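PDB 2FSQ: Atu0111 protein from Agrobacterium tumefaciens, which is of unknown function but belongs by sequence to the 2H phosphoesterase clan and may act on phosphoester bonds. Local coordinates for residues V46-E51 and N230-L235; S61-F66 and L75-V80; D116-R121 and P221-F226. All coordinates share one frame; numbering follows the deposited sequence. Where two conformers were deposited one is given.

Contact 1: V46-E51 and N230-L235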
# COMPACT_ATOMS: atom_id res chain seq x y z
N VAL A 46 6.63 5.21 3.62
CA VAL A 46 5.48 4.50 4.17
C VAL A 46 5.35 4.74 5.66
O VAL A 46 6.31 5.14 6.30
CB VAL A 46 5.56 2.95 3.93
CG1 VAL A 46 5.92 2.64 2.51
CG2 VAL A 46 6.54 2.28 4.88
N CYS A 47 4.15 4.47 6.18
CA CYS A 47 3.89 4.40 7.63
C CYS A 47 3.59 2.96 8.00
O CYS A 47 2.57 2.41 7.58
CB CYS A 47 2.67 5.24 7.99
SG CYS A 47 2.86 7.02 7.72
N HIS A 48 4.47 2.32 8.78
CA HIS A 48 4.19 0.98 9.26
C HIS A 48 3.14 1.05 10.38
O HIS A 48 2.91 2.10 10.96
CB HIS A 48 5.44 0.32 9.82
CG HIS A 48 6.37 -0.24 8.78
ND1 HIS A 48 7.39 0.49 8.23
CD2 HIS A 48 6.45 -1.48 8.23
CE1 HIS A 48 8.05 -0.26 7.36
NE2 HIS A 48 7.50 -1.46 7.35
N LEU A 49 2.50 -0.08 10.68
CA LEU A 49 1.71 -0.19 11.91
C LEU A 49 2.64 -0.23 13.12
O LEU A 49 3.85 -0.46 13.00
CB LEU A 49 0.84 -1.44 11.88
CG LEU A 49 -0.12 -1.56 10.69
CD1 LEU A 49 -0.95 -2.83 10.79
CD2 LEU A 49 -1.04 -0.33 10.60
N VAL A 50 2.08 0.04 14.29
CA VAL A 50 2.81 -0.09 15.55
C VAL A 50 2.64 -1.53 16.07
O VAL A 50 1.53 -1.97 16.38
CB VAL A 50 2.31 0.95 16.57
CG1 VAL A 50 3.00 0.75 17.91
CG2 VAL A 50 2.55 2.37 16.05
N GLU A 51 3.75 -2.28 16.12
CA GLU A 51 3.69 -3.69 16.50
C GLU A 51 3.12 -3.81 17.91
O GLU A 51 3.49 -3.06 18.80
CB GLU A 51 5.07 -4.39 16.40
CG GLU A 51 5.03 -5.93 16.61
CD GLU A 51 6.28 -6.66 16.13
OE1 GLU A 51 7.04 -7.14 16.99
OE2 GLU A 51 6.49 -6.76 14.90
N ASN A 230 8.02 -8.11 1.06
CA ASN A 230 8.01 -8.73 2.39
C ASN A 230 8.53 -7.86 3.54
O ASN A 230 8.27 -8.16 4.70
CB ASN A 230 8.82 -10.03 2.37
CG ASN A 230 8.16 -11.12 1.57
OD1 ASN A 230 8.82 -11.85 0.82
ND2 ASN A 230 6.86 -11.25 1.73
N HIS A 231 9.32 -6.84 3.22
CA HIS A 231 10.00 -6.07 4.26
C HIS A 231 10.46 -4.73 3.75
O HIS A 231 10.99 -4.63 2.65
CB HIS A 231 11.20 -6.88 4.81
CG HIS A 231 11.85 -6.25 6.00
ND1 HIS A 231 11.24 -6.19 7.24
CD2 HIS A 231 13.05 -5.65 6.14
CE1 HIS A 231 12.05 -5.58 8.09
NE2 HIS A 231 13.15 -5.25 7.45
N PHE A 232 10.25 -3.71 4.58
CA PHE A 232 10.58 -2.32 4.25
C PHE A 232 11.48 -1.77 5.34
O PHE A 232 11.03 -1.57 6.47
CB PHE A 232 9.30 -1.49 4.10
CG PHE A 232 8.41 -2.00 3.02
CD1 PHE A 232 8.50 -1.46 1.73
CD2 PHE A 232 7.53 -3.04 3.24
CE1 PHE A 232 7.73 -1.96 0.71
CE2 PHE A 232 6.77 -3.57 2.22
CZ PHE A 232 6.85 -3.01 0.94
N LYS A 233 12.75 -1.58 5.01
CA LYS A 233 13.73 -1.14 5.99
C LYS A 233 13.73 0.37 6.07
O LYS A 233 13.94 1.04 5.07
CB LYS A 233 15.11 -1.66 5.58
CG LYS A 233 16.23 -1.16 6.45
CD LYS A 233 17.53 -1.90 6.13
CE LYS A 233 18.73 -1.26 6.81
NZ LYS A 233 18.58 -1.13 8.28
N GLU A 234 13.46 0.91 7.26
CA GLU A 234 13.42 2.36 7.46
C GLU A 234 14.82 2.97 7.42
O GLU A 234 15.72 2.54 8.15
CB GLU A 234 12.73 2.73 8.77
CG GLU A 234 11.26 2.31 8.85
CD GLU A 234 10.56 2.90 10.05
OE1 GLU A 234 11.25 3.26 11.03
OE2 GLU A 234 9.31 2.99 10.03
N LEU A 235 14.97 3.98 6.58
CA LEU A 235 16.26 4.67 6.44
C LEU A 235 16.22 6.08 7.02
O LEU A 235 17.16 6.50 7.71
CB LEU A 235 16.70 4.70 4.97
CG LEU A 235 16.84 3.36 4.25
CD1 LEU A 235 17.18 3.57 2.77
CD2 LEU A 235 17.86 2.43 4.92
O HOH W 1 7.10 3.29 8.67
O HOH W 2 8.47 -4.07 6.74
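The imidazole of H48 meets F232 obliquely: its CE1 lies 3.4 Å from F232 O, and F232 CB touches the same ring. Water 1 sits in the ring plane at the ND1 edge of H48, while water 2 occupies an edge position, in plane, beside the F232 ring. The H48 ring and the E234 carboxylate lie at 59° to each other. This is one face of the four-stranded antiparallel sheet of an alpha-beta fold that probably resembles the 2H phosphoesterases. Strands 42-48 and 233-237 are not neighbours in it; both flank strand 222-226, and their side chains meet over it, V46 and E234 resting on C224.

Direct polar contact between the segments is replaced by water. H48 CG stands beside its own backbone N (chi1 -80°), which lets ND1 and the amide reach the same solvent molecule: water 1 accepts from H48 N at 2.8 Å and is also 2.8 Å from ND1. It gives its protons to V46 O and E234 OE2, four bonds in all; with water 2 at NE2 it probably fixes the rotation of the imidazole. E234 reaches in with a chain extended beyond CG, and its OE2 also forms a salt bridge with R219, which probably keeps the carboxylate anionic. The F232 ring turns away from H48 to meet those of H84 and F226; H84 begins an H-x-T sequence ending at T86, consistent with the catalytic motif of the clan. At the other ring nitrogen, water 2 accepts from F232 N at 2.8 Å and lies 2.9 Å from H48 NE2.

Contact 2: S61-F66 and L75-V80; sequences STRQRF and LAFTPV
R63 reaches from helix 54-67 across to the F77-V80 chain with every carbon-chain torsion extended, CG anti to the backbone N (chi1 -178°) and the chain straight on to NE. Helix 54-67 and strand 75-77 form a helix-loop-strand unit of the alpha-beta fold; the strand, paired with strand 184-186, returns roughly antiparallel to the helix.

The stretched chain places the guanidinium between two side chains. F77 CD1 lies over one face and V80 CG2 over the other, the methyl being 3.6 Å above the plane and offset toward its rim. Guanidinium and phenyl planes are 75° apart, which rules out a parallel stack; R63 and F77 instead run past each other in opposite directions, with CG of R63 4.0 Å from CD1 of F77. At the edge of the guanidinium, NH2 donates to T78 O at 2.9 Å. The N-H points at the oxygen with an angle of 154°, although the donor is tilted from the carbonyl plane. The same oxygen receives a second bond from water 3, which lies in the guanidinium plane and accepts from R63 NE at 2.7 Å. One carbonyl is therefore gripped twice, directly and through solvent, fixing the rotation about the end of the arginine.

One helical turn on, F66 supplies the apolar half. With chi1 at -75° the ring leads away from F77 to pack on M201 and L202 of helix 195-212. What remains for the strand is the methylene: F66 CB touches the rim of the F77 ring, in its plane, 3.7 Å from CZ.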
# COMPACT_ATOMS: atom_id res chain seq x y z
N SER A 61 -6.85 -9.51 12.76
CA SER A 61 -8.12 -10.25 12.80
C SER A 61 -8.88 -10.20 11.47
O SER A 61 -9.43 -11.21 11.02
CB SER A 61 -9.02 -9.75 13.93
OG SER A 61 -8.49 -10.13 15.18
N THR A 62 -8.91 -9.02 10.85
CA THR A 62 -9.54 -8.86 9.54
C THR A 62 -8.83 -9.75 8.53
O THR A 62 -9.46 -10.50 7.78
CB THR A 62 -9.47 -7.38 9.09
OG1 THR A 62 -10.06 -6.54 10.10
CG2 THR A 62 -10.16 -7.17 7.74
N ARG A 63 -7.51 -9.67 8.53
CA ARG A 63 -6.65 -10.47 7.67
C ARG A 63 -6.89 -11.98 7.83
O ARG A 63 -6.98 -12.71 6.83
CB ARG A 63 -5.19 -10.11 7.96
CG ARG A 63 -4.14 -10.82 7.12
CD ARG A 63 -2.79 -10.36 7.59
NE ARG A 63 -1.67 -10.98 6.88
CZ ARG A 63 -1.17 -12.18 7.13
NH1 ARG A 63 -1.68 -12.94 8.10
NH2 ARG A 63 -0.14 -12.63 6.39
N GLN A 64 -7.18 -12.43 9.06
CA GLN A 64 -7.58 -13.83 9.29
C GLN A 64 -8.93 -14.23 8.69
O GLN A 64 -9.07 -15.33 8.16
CB GLN A 64 -7.52 -14.19 10.78
CG GLN A 64 -7.79 -15.67 11.10
CD GLN A 64 -6.89 -16.66 10.36
OE1 GLN A 64 -5.67 -16.60 10.47
NE2 GLN A 64 -7.49 -17.60 9.63
N ARG A 65 -9.92 -13.33 8.76
CA ARG A 65 -11.19 -13.60 8.13
C ARG A 65 -10.98 -13.81 6.64
O ARG A 65 -11.70 -14.60 6.02
CB ARG A 65 -12.17 -12.47 8.37
CG ARG A 65 -13.61 -12.88 8.19
CD ARG A 65 -14.00 -14.03 9.10
NE ARG A 65 -15.44 -14.19 9.18
CZ ARG A 65 -16.22 -14.73 8.24
NH1 ARG A 65 -15.72 -15.19 7.10
NH2 ARG A 65 -17.52 -14.80 8.45
N PHE A 66 -10.01 -13.08 6.06
CA PHE A 66 -9.72 -13.24 4.63
C PHE A 66 -9.06 -14.61 4.39
O PHE A 66 -9.44 -15.33 3.45
CB PHE A 66 -8.74 -12.18 4.13
CG PHE A 66 -9.32 -10.79 3.94
CD1 PHE A 66 -10.41 -10.31 4.66
CD2 PHE A 66 -8.68 -9.93 3.06
CE1 PHE A 66 -10.89 -9.00 4.45
CE2 PHE A 66 -9.12 -8.64 2.86
CZ PHE A 66 -10.23 -8.17 3.56
N LEU A 75 -4.85 -15.49 -3.47
CA LEU A 75 -4.32 -14.23 -2.96
C LEU A 75 -2.93 -14.46 -2.41
O LEU A 75 -2.63 -15.53 -1.89
CB LEU A 75 -5.21 -13.70 -1.83
CG LEU A 75 -6.65 -13.37 -2.19
CD1 LEU A 75 -7.41 -12.94 -0.93
CD2 LEU A 75 -6.71 -12.25 -3.20
N ALA A 76 -2.06 -13.46 -2.56
CA ALA A 76 -0.71 -13.52 -2.02
C ALA A 76 -0.65 -12.55 -0.85
O ALA A 76 -0.64 -11.32 -1.03
CB ALA A 76 0.32 -13.15 -3.06
N PHE A 77 -0.67 -13.10 0.36
CA PHE A 77 -0.67 -12.27 1.57
C PHE A 77 0.75 -11.87 1.93
O PHE A 77 1.67 -12.70 1.88
CB PHE A 77 -1.31 -13.03 2.76
CG PHE A 77 -2.81 -13.12 2.67
CD1 PHE A 77 -3.63 -12.23 3.38
CD2 PHE A 77 -3.41 -14.09 1.88
CE1 PHE A 77 -5.01 -12.32 3.29
CE2 PHE A 77 -4.78 -14.20 1.79
CZ PHE A 77 -5.59 -13.31 2.49
N THR A 78 0.92 -10.61 2.31
CA THR A 78 2.20 -10.09 2.75
C THR A 78 2.36 -10.38 4.26
O THR A 78 1.38 -10.60 4.96
CB THR A 78 2.24 -8.58 2.49
OG1 THR A 78 1.11 -7.99 3.14
CG2 THR A 78 2.12 -8.31 0.99
N PRO A 79 3.60 -10.36 4.77
CA PRO A 79 3.80 -10.64 6.20
C PRO A 79 3.14 -9.59 7.09
O PRO A 79 3.09 -8.42 6.74
CB PRO A 79 5.33 -10.59 6.37
CG PRO A 79 5.85 -10.89 4.98
CD PRO A 79 4.88 -10.19 4.05
N VAL A 80 2.68 -10.00 8.26
CA VAL A 80 2.12 -9.04 9.20
C VAL A 80 3.11 -7.91 9.50
O VAL A 80 2.73 -6.73 9.56
CB VAL A 80 1.65 -9.74 10.49
CG1 VAL A 80 1.31 -8.71 11.57
CG2 VAL A 80 0.46 -10.66 10.18
O HOH W 3 -1.12 -9.16 4.91

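Contact 3: D116-R121 and P221-F226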
# COMPACT_ATOMS: atom_id res chain seq x y z
N ASP A 116 20.46 6.52 -2.35
CA ASP A 116 21.44 7.48 -1.82
C ASP A 116 21.11 8.94 -2.20
O ASP A 116 21.22 9.83 -1.35
CB ASP A 116 22.87 7.15 -2.28
CG ASP A 116 23.35 5.76 -1.82
OD1 ASP A 116 22.85 5.22 -0.81
OD2 ASP A 116 24.27 5.22 -2.46
N TYR A 117 20.73 9.17 -3.45
CA TYR A 117 20.35 10.51 -3.94
C TYR A 117 19.20 11.06 -3.10
O TYR A 117 19.24 12.21 -2.65
CB TYR A 117 20.03 10.45 -5.45
CG TYR A 117 19.33 11.64 -6.12
CD1 TYR A 117 20.05 12.76 -6.55
CD2 TYR A 117 17.97 11.59 -6.42
CE1 TYR A 117 19.40 13.84 -7.22
CE2 TYR A 117 17.32 12.64 -7.09
CZ TYR A 117 18.03 13.77 -7.49
OH TYR A 117 17.37 14.82 -8.16
N TYR A 118 18.21 10.22 -2.84
CA TYR A 118 17.07 10.62 -2.05
C TYR A 118 17.37 10.78 -0.55
O TYR A 118 16.88 11.73 0.07
CB TYR A 118 15.93 9.64 -2.27
CG TYR A 118 15.24 9.79 -3.60
CD1 TYR A 118 15.09 11.04 -4.21
CD2 TYR A 118 14.67 8.69 -4.22
CE1 TYR A 118 14.44 11.17 -5.43
CE2 TYR A 118 14.00 8.81 -5.42
CZ TYR A 118 13.89 10.04 -6.02
OH TYR A 118 13.20 10.16 -7.19
N ARG A 119 18.13 9.85 0.02
CA ARG A 119 18.51 9.97 1.44
C ARG A 119 19.17 11.32 1.70
O ARG A 119 18.90 11.97 2.72
CB ARG A 119 19.44 8.83 1.85
CG ARG A 119 19.72 8.77 3.36
CD ARG A 119 21.06 8.11 3.64
NE ARG A 119 21.00 6.65 3.71
CZ ARG A 119 20.73 5.95 4.82
NH1 ARG A 119 20.48 6.56 5.96
NH2 ARG A 119 20.73 4.62 4.77
N ASP A 120 20.00 11.76 0.75
CA ASP A 120 20.66 13.06 0.82
C ASP A 120 19.67 14.20 0.66
O ASP A 120 19.66 15.14 1.44
CB ASP A 120 21.76 13.17 -0.24
CG ASP A 120 22.37 14.56 -0.32
OD1 ASP A 120 22.77 15.11 0.73
OD2 ASP A 120 22.43 15.11 -1.44
N ARG A 121 18.82 14.12 -0.36
CA ARG A 121 17.85 15.17 -0.62
C ARG A 121 16.88 15.31 0.53
O ARG A 121 16.48 16.42 0.88
CB ARG A 121 17.07 14.88 -1.91
CG ARG A 121 17.85 15.15 -3.15
CD ARG A 121 17.04 14.80 -4.38
NE ARG A 121 15.95 15.74 -4.64
CZ ARG A 121 16.10 16.97 -5.13
NH1 ARG A 121 17.31 17.46 -5.38
NH2 ARG A 121 15.03 17.72 -5.35
N PRO A 221 5.79 8.81 9.07
CA PRO A 221 6.27 8.43 7.73
C PRO A 221 7.78 8.24 7.72
O PRO A 221 8.51 8.96 8.40
CB PRO A 221 5.90 9.65 6.87
CG PRO A 221 4.77 10.31 7.62
CD PRO A 221 5.12 10.12 9.08
N ALA A 222 8.23 7.26 6.94
CA ALA A 222 9.64 6.96 6.84
C ALA A 222 10.01 6.60 5.41
O ALA A 222 9.28 5.85 4.75
CB ALA A 222 9.99 5.79 7.78
N PHE A 223 11.16 7.10 4.97
CA PHE A 223 11.73 6.68 3.70
C PHE A 223 12.41 5.33 3.90
O PHE A 223 13.24 5.17 4.82
CB PHE A 223 12.73 7.74 3.19
CG PHE A 223 13.43 7.35 1.91
CD1 PHE A 223 12.71 7.13 0.74
CD2 PHE A 223 14.81 7.22 1.88
CE1 PHE A 223 13.34 6.77 -0.43
CE2 PHE A 223 15.45 6.87 0.71
CZ PHE A 223 14.72 6.65 -0.45
N CYS A 224 12.04 4.35 3.07
CA CYS A 224 12.43 2.96 3.24
C CYS A 224 12.98 2.41 1.95
O CYS A 224 12.68 2.91 0.85
CB CYS A 224 11.23 2.07 3.60
SG CYS A 224 10.41 2.49 5.15
N GLU A 225 13.77 1.35 2.07
CA GLU A 225 14.13 0.53 0.90
C GLU A 225 13.58 -0.89 1.06
O GLU A 225 13.34 -1.35 2.18
CB GLU A 225 15.65 0.50 0.68
CG GLU A 225 16.38 -0.25 1.78
CD GLU A 225 17.89 -0.20 1.66
OE1 GLU A 225 18.42 0.52 0.77
OE2 GLU A 225 18.53 -0.86 2.50
N PHE A 226 13.39 -1.58 -0.06
CA PHE A 226 12.89 -2.94 -0.03
C PHE A 226 13.48 -3.76 -1.17
O PHE A 226 13.78 -3.19 -2.23
CB PHE A 226 11.36 -2.98 -0.11
CG PHE A 226 10.78 -2.26 -1.32
CD1 PHE A 226 10.60 -2.94 -2.52
CD2 PHE A 226 10.42 -0.91 -1.24
CE1 PHE A 226 10.07 -2.28 -3.65
CE2 PHE A 226 9.90 -0.24 -2.36
CZ PHE A 226 9.70 -0.92 -3.56
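F223 is directed toward the helix and meets Y118 not ring to ring but with the end of its phenyl against a methylene: CZ of F223 is 3.7 Å from CB of Y118, and CE2 is 4.1 Å from that same CB. The approach is oblique to both rings. The torsions explain it. In F223, CG lies opposite the backbone N (chi1 177°), which carries the phenyl out from the strand toward the helix surface. In Y118 the first torsion is -74°, leaving CG beside the backbone N, and the aromatic group swings off from the strand; it meets the ring of F167, with planes about 45° apart, and its OH bonds to F167 O. Y118 thus divides its surface, offering CB to the strand while its ring packs at the C-terminal end of helix 150-167 and on P102 and Y169.

The phenyl also comes up against the helix backbone, CE2 of F223 standing 4.1 Å from R119 N, and the CA atoms of R119 and F223 are 7.9 Å apart. Helix 111-121 here covers the four-stranded antiparallel sheet, whose inner strand 222-226 turns F223 and E225 to the helix while C224 faces the other way, toward V46 and E234. A helix laid over one face of such a sheet is in keeping with the alpha-beta architecture of the 2H clan. T115 and L122 also touch F223, adding to its cover from the helix and the loop after it.

Polar groups stay at the margin. R119 runs alongside L235 and V236 of the edge strand, and its NH2 remains 6.2 Å from E225 OE1, too far for an ion pair though the opposite charges may attract weakly. D116 OD1, of like charge, is 6.6 Å from that same carboxylate oxygen.

From the N terminus, strand 42-48 supplies the first half of contact 1, whose loop stays open almost to the end of the chain. Contact 2 opens and closes within it, 61-66 meeting 75-80 after a short connection. Next, 116-121 opens contact 3, which 221-226 closes, again before 230-235 completes contact 1. Contacts 2 and 3 thus follow in series, both enclosed by contact 1, and none cross. Contacts 1 and 3 use one sheet: L235 N lies 2.7 Å from F223 O, a probable hydrogen bond. Contact 2, about 28 Å from contact 3 between centres, ties helix 54-67 to another strand pair and touches contact 1 where N230 packs on P79.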